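Transcriptional regulator ComR (Streptococcus vestibularis F0396, PDB 6HU8) probably binds DNA as a peptide-responsive transcriptional regulator of the RNPP family that controls streptococcal competence. Local coordinates at residues Val97-Tyr108 / Leu120-Leu130. Sequence-based numbering, arbitrary orientation.
Sequences VKQKLDLIEDVY and LLTLDILENIL
Ile104 fits as a knob into the hole formed by Leu123, Leu126, Glu127 and Leu130, and its two branches divide the work. Ile104 CD1 lies 3.6 Å from Leu130 CD1 and 3.9 Å from Leu126 CB, while CG2 turns to the backbone at Leu123, 3.9 Å from Leu123 O. With CG1 anti to the carbonyl carbon (chi1 -64°), the longer branch is carried toward the Leu126 and Leu130 end of the hole.

Leu130 also meets Val97, Lys100 and Leu101. The extended aliphatic chain of Lys100 crosses it at about a right angle, CG resting 3.7 Å from Leu130 CD1, while its NZ is hydrogen-bonded to Phe88 O. Leu101 runs alongside Leu130, the two chains pointing opposite ways, with Leu101 CD2 3.6 Å from Leu130 CB, and Val97 CG1 packs against Leu130 O. At the other end, Leu123 CD1 lies at the edge of the Tyr108 ring, near its plane, and 4.1 Å from Tyr108 CB; Leu120 CD2 meets the same ring obliquely, 4.0 Å from Tyr108 CE1. No hydrogen bond crosses between the segments; the contacts are mainly of aliphatic and aromatic carbons with one another and, for Val97, Leu101 and Ile104, with backbone carbonyl oxygens.

The axes of 97-108 and 120-130 approach to 10.0 Å and run nearly antiparallel, at 157°, as in the helical hairpins of tetratricopeptide-type domains. Helix 76-87 adds Leu85 beside Lys100 and Ile104, and Tyr78 and Met81 beside Val107, whereas 120-130 also packs on helices 139-152 and 160-173, through Leu121 and Ile125 respectively.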
loop_
_atom_site.group_PDB
_atom_site.type_symbol
_atom_site.label_atom_id
_atom_site.label_comp_id
_atom_site.label_asym_id
_atom_site.label_seq_id
_atom_site.Cartn_x
_atom_site.Cartn_y
_atom_site.Cartn_z
ATOM N N VAL A 97 1.324 2.810 17.502
ATOM C CA VAL A 97 0.278 2.151 16.741
ATOM C C VAL A 97 -1.083 2.746 17.090
ATOM O O VAL A 97 -1.879 3.042 16.203
ATOM C CB VAL A 97 0.273 0.635 16.992
ATOM C CG1 VAL A 97 -0.985 -0.006 16.409
ATOM C CG2 VAL A 97 1.522 0.001 16.400
ATOM N N LYS A 98 -1.329 2.963 18.377
ATOM C CA LYS A 98 -2.569 3.596 18.808
ATOM C C LYS A 98 -2.682 5.019 18.270
ATOM O O LYS A 98 -3.756 5.448 17.846
ATOM C CB LYS A 98 -2.672 3.615 20.331
ATOM C CG LYS A 98 -3.859 4.409 20.846
ATOM C CD LYS A 98 -3.447 5.334 21.973
ATOM C CE LYS A 98 -4.581 6.252 22.406
ATOM N NZ LYS A 98 -4.506 7.589 21.751
ATOM N N GLN A 99 -1.572 5.750 18.306
ATOM C CA GLN A 99 -1.540 7.119 17.797
ATOM C C GLN A 99 -1.945 7.159 16.335
ATOM O O GLN A 99 -2.730 8.007 15.934
ATOM C CB GLN A 99 -0.150 7.731 17.956
ATOM C CG GLN A 99 0.065 8.460 19.263
ATOM C CD GLN A 99 1.537 8.639 19.587
ATOM O OE1 GLN A 99 2.082 9.735 19.458
ATOM N NE2 GLN A 99 2.189 7.559 20.014
ATOM N N LYS A 100 -1.399 6.227 15.558
ATOM C CA LYS A 100 -1.652 6.152 14.125
ATOM C C LYS A 100 -3.098 5.765 13.837
ATOM O O LYS A 100 -3.722 6.324 12.938
ATOM C CB LYS A 100 -0.693 5.155 13.458
ATOM C CG LYS A 100 -0.574 5.333 11.948
ATOM C CD LYS A 100 0.747 4.788 11.410
ATOM C CE LYS A 100 0.803 4.857 9.887
ATOM N NZ LYS A 100 2.128 4.420 9.350
ATOM N N LEU A 101 -3.633 4.810 14.593
ATOM C CA LEU A 101 -5.031 4.422 14.421
ATOM C C LEU A 101 -5.954 5.594 14.758
ATOM O O LEU A 101 -6.983 5.787 14.111
ATOM C CB LEU A 101 -5.368 3.199 15.276
ATOM C CG LEU A 101 -4.610 1.917 14.929
ATOM C CD1 LEU A 101 -4.740 0.918 16.063
ATOM C CD2 LEU A 101 -5.119 1.318 13.635
ATOM N N ASP A 102 -5.574 6.398 15.750
ATOM C CA ASP A 102 -6.370 7.574 16.085
ATOM C C ASP A 102 -6.332 8.597 14.958
ATOM O O ASP A 102 -7.324 9.284 14.709
ATOM C CB ASP A 102 -5.898 8.206 17.392
ATOM C CG ASP A 102 -6.353 7.421 18.611
ATOM O OD1 ASP A 102 -7.302 6.613 18.481
ATOM O OD2 ASP A 102 -5.767 7.614 19.698
ATOM N N LEU A 103 -5.199 8.692 14.265
ATOM C CA LEU A 103 -5.094 9.642 13.161
ATOM C C LEU A 103 -6.009 9.221 12.021
ATOM O O LEU A 103 -6.699 10.050 11.431
ATOM C CB LEU A 103 -3.656 9.755 12.673
ATOM C CG LEU A 103 -2.720 10.377 13.712
ATOM C CD1 LEU A 103 -1.277 10.330 13.234
ATOM C CD2 LEU A 103 -3.147 11.808 14.041
ATOM N N ILE A 104 -6.004 7.925 11.727
ATOM C CA ILE A 104 -6.849 7.349 10.695
ATOM C C ILE A 104 -8.305 7.611 10.999
ATOM O O ILE A 104 -9.055 8.050 10.138
ATOM C CB ILE A 104 -6.625 5.826 10.568
ATOM C CG1 ILE A 104 -5.195 5.544 10.110
ATOM C CG2 ILE A 104 -7.661 5.185 9.605
ATOM C CD1 ILE A 104 -4.727 4.156 10.431
ATOM N N GLU A 105 -8.701 7.325 12.234
ATOM C CA GLU A 105 -10.073 7.550 12.669
ATOM C C GLU A 105 -10.481 9.002 12.486
ATOM O O GLU A 105 -11.598 9.311 12.037
ATOM C CB GLU A 105 -10.232 7.138 14.128
ATOM C CG GLU A 105 -11.578 7.483 14.725
ATOM C CD GLU A 105 -11.749 6.892 16.111
ATOM O OE1 GLU A 105 -11.444 5.692 16.285
ATOM O OE2 GLU A 105 -12.176 7.625 17.027
ATOM N N ASP A 106 -9.548 9.887 12.817
ATOM C CA ASP A 106 -9.759 11.321 12.744
ATOM C C ASP A 106 -10.005 11.763 11.294
ATOM O O ASP A 106 -10.994 12.436 10.991
ATOM C CB ASP A 106 -8.543 12.035 13.348
ATOM C CG ASP A 106 -8.810 13.490 13.658
ATOM O OD1 ASP A 106 -9.973 13.930 13.511
ATOM O OD2 ASP A 106 -7.850 14.190 14.057
ATOM N N VAL A 107 -9.096 11.370 10.406
ATOM C CA VAL A 107 -9.206 11.697 8.989
ATOM C C VAL A 107 -10.500 11.152 8.396
ATOM O O VAL A 107 -11.187 11.854 7.660
ATOM C CB VAL A 107 -8.025 11.134 8.178
ATOM C CG1 VAL A 107 -8.225 11.416 6.700
ATOM C CG2 VAL A 107 -6.699 11.719 8.668
ATOM N N TYR A 108 -10.830 9.904 8.720
ATOM C CA TYR A 108 -12.058 9.308 8.216
ATOM C C TYR A 108 -13.266 10.131 8.676
ATOM O O TYR A 108 -14.107 10.502 7.874
ATOM C CB TYR A 108 -12.200 7.848 8.665
ATOM C CG TYR A 108 -13.525 7.216 8.257
ATOM C CD1 TYR A 108 -13.674 6.572 7.030
ATOM C CD2 TYR A 108 -14.622 7.262 9.104
ATOM C CE1 TYR A 108 -14.876 5.988 6.669
ATOM C CE2 TYR A 108 -15.819 6.699 8.752
ATOM C CZ TYR A 108 -15.948 6.064 7.536
ATOM O OH TYR A 108 -17.159 5.510 7.207
ATOM N N LEU A 120 -10.791 5.857 0.448
ATOM C CA LEU A 120 -11.439 5.189 1.563
ATOM C C LEU A 120 -10.807 3.839 1.810
ATOM O O LEU A 120 -10.640 3.450 2.962
ATOM C CB LEU A 120 -12.937 5.018 1.295
ATOM C CG LEU A 120 -13.758 6.306 1.443
ATOM C CD1 LEU A 120 -15.190 6.120 0.929
ATOM C CD2 LEU A 120 -13.755 6.729 2.904
ATOM N N LEU A 121 -10.481 3.117 0.734
ATOM C CA LEU A 121 -9.797 1.818 0.878
ATOM C C LEU A 121 -8.421 1.983 1.516
ATOM O O LEU A 121 -7.996 1.161 2.334
ATOM C CB LEU A 121 -9.641 1.112 -0.469
ATOM C CG LEU A 121 -8.829 -0.200 -0.364
ATOM C CD1 LEU A 121 -9.644 -1.262 0.366
ATOM C CD2 LEU A 121 -8.389 -0.706 -1.734
ATOM N N THR A 122 -7.715 3.048 1.142
ATOM C CA THR A 122 -6.413 3.323 1.737
ATOM C C THR A 122 -6.527 3.398 3.255
ATOM O O THR A 122 -5.670 2.868 3.982
ATOM C CB THR A 122 -5.796 4.630 1.184
ATOM O OG1 THR A 122 -5.186 4.357 -0.087
ATOM C CG2 THR A 122 -4.730 5.161 2.126
ATOM N N LEU A 123 -7.592 4.035 3.737
ATOM C CA LEU A 123 -7.789 4.162 5.175
ATOM C C LEU A 123 -8.082 2.796 5.799
ATOM O O LEU A 123 -7.533 2.454 6.841
ATOM C CB LEU A 123 -8.911 5.151 5.476
ATOM C CG LEU A 123 -8.606 6.593 5.042
ATOM C CD1 LEU A 123 -9.757 7.550 5.371
ATOM C CD2 LEU A 123 -7.299 7.080 5.662
ATOM N N ASP A 124 -8.948 2.020 5.150
ATOM C CA ASP A 124 -9.266 0.677 5.615
ATOM C C ASP A 124 -8.018 -0.219 5.681
ATOM O O ASP A 124 -7.854 -0.977 6.638
ATOM C CB ASP A 124 -10.313 0.032 4.706
ATOM C CG ASP A 124 -11.726 0.516 4.996
ATOM O OD1 ASP A 124 -12.025 0.875 6.157
ATOM O OD2 ASP A 124 -12.545 0.518 4.057
ATOM N N ILE A 125 -7.161 -0.142 4.660
ATOM C CA ILE A 125 -5.955 -0.973 4.596
ATOM C C ILE A 125 -4.996 -0.676 5.744
ATOM O O ILE A 125 -4.556 -1.584 6.443
ATOM C CB ILE A 125 -5.185 -0.784 3.268
ATOM C CG1 ILE A 125 -5.934 -1.431 2.108
ATOM C CG2 ILE A 125 -3.763 -1.369 3.366
ATOM C CD1 ILE A 125 -5.295 -1.145 0.756
ATOM N N LEU A 126 -4.654 0.594 5.921
ATOM C CA LEU A 126 -3.811 1.010 7.030
ATOM C C LEU A 126 -4.377 0.527 8.356
ATOM O O LEU A 126 -3.647 0.024 9.213
ATOM C CB LEU A 126 -3.667 2.535 7.052
ATOM C CG LEU A 126 -2.859 3.131 5.905
ATOM C CD1 LEU A 126 -3.032 4.637 5.869
ATOM C CD2 LEU A 126 -1.393 2.760 6.066
ATOM N N GLU A 127 -5.687 0.683 8.519
ATOM C CA GLU A 127 -6.344 0.320 9.763
ATOM C C GLU A 127 -6.319 -1.191 9.983
ATOM O O GLU A 127 -6.012 -1.645 11.084
ATOM C CB GLU A 127 -7.781 0.832 9.779
ATOM C CG GLU A 127 -8.453 0.721 11.133
ATOM C CD GLU A 127 -9.951 0.981 11.064
ATOM O OE1 GLU A 127 -10.442 1.818 11.845
ATOM O OE2 GLU A 127 -10.638 0.337 10.239
ATOM N N ASN A 128 -6.643 -1.962 8.941
ATOM C CA ASN A 128 -6.671 -3.417 9.045
ATOM C C ASN A 128 -5.284 -3.988 9.387
ATOM O O ASN A 128 -5.144 -4.736 10.347
ATOM C CB ASN A 128 -7.212 -4.036 7.751
ATOM C CG ASN A 128 -8.743 -3.952 7.645
ATOM O OD1 ASN A 128 -9.405 -3.420 8.533
ATOM N ND2 ASN A 128 -9.301 -4.473 6.549
ATOM N N ILE A 129 -4.263 -3.620 8.621
ATOM C CA ILE A 129 -2.904 -4.081 8.889
ATOM C C ILE A 129 -2.434 -3.650 10.286
ATOM O O ILE A 129 -1.998 -4.489 11.075
ATOM C CB ILE A 129 -1.891 -3.565 7.827
ATOM C CG1 ILE A 129 -2.220 -4.137 6.446
ATOM C CG2 ILE A 129 -0.453 -3.931 8.216
ATOM C CD1 ILE A 129 -1.380 -3.578 5.324
ATOM N N LEU A 130 -2.529 -2.356 10.591
ATOM C CA LEU A 130 -2.084 -1.834 11.890
ATOM C C LEU A 130 -2.760 -2.504 13.081
ATOM O O LEU A 130 -2.186 -2.572 14.167
ATOM C CB LEU A 130 -2.331 -0.333 11.983
ATOM C CG LEU A 130 -1.320 0.610 11.332
ATOM C CD1 LEU A 130 -1.952 1.977 11.157
ATOM C CD2 LEU A 130 -0.041 0.710 12.164
#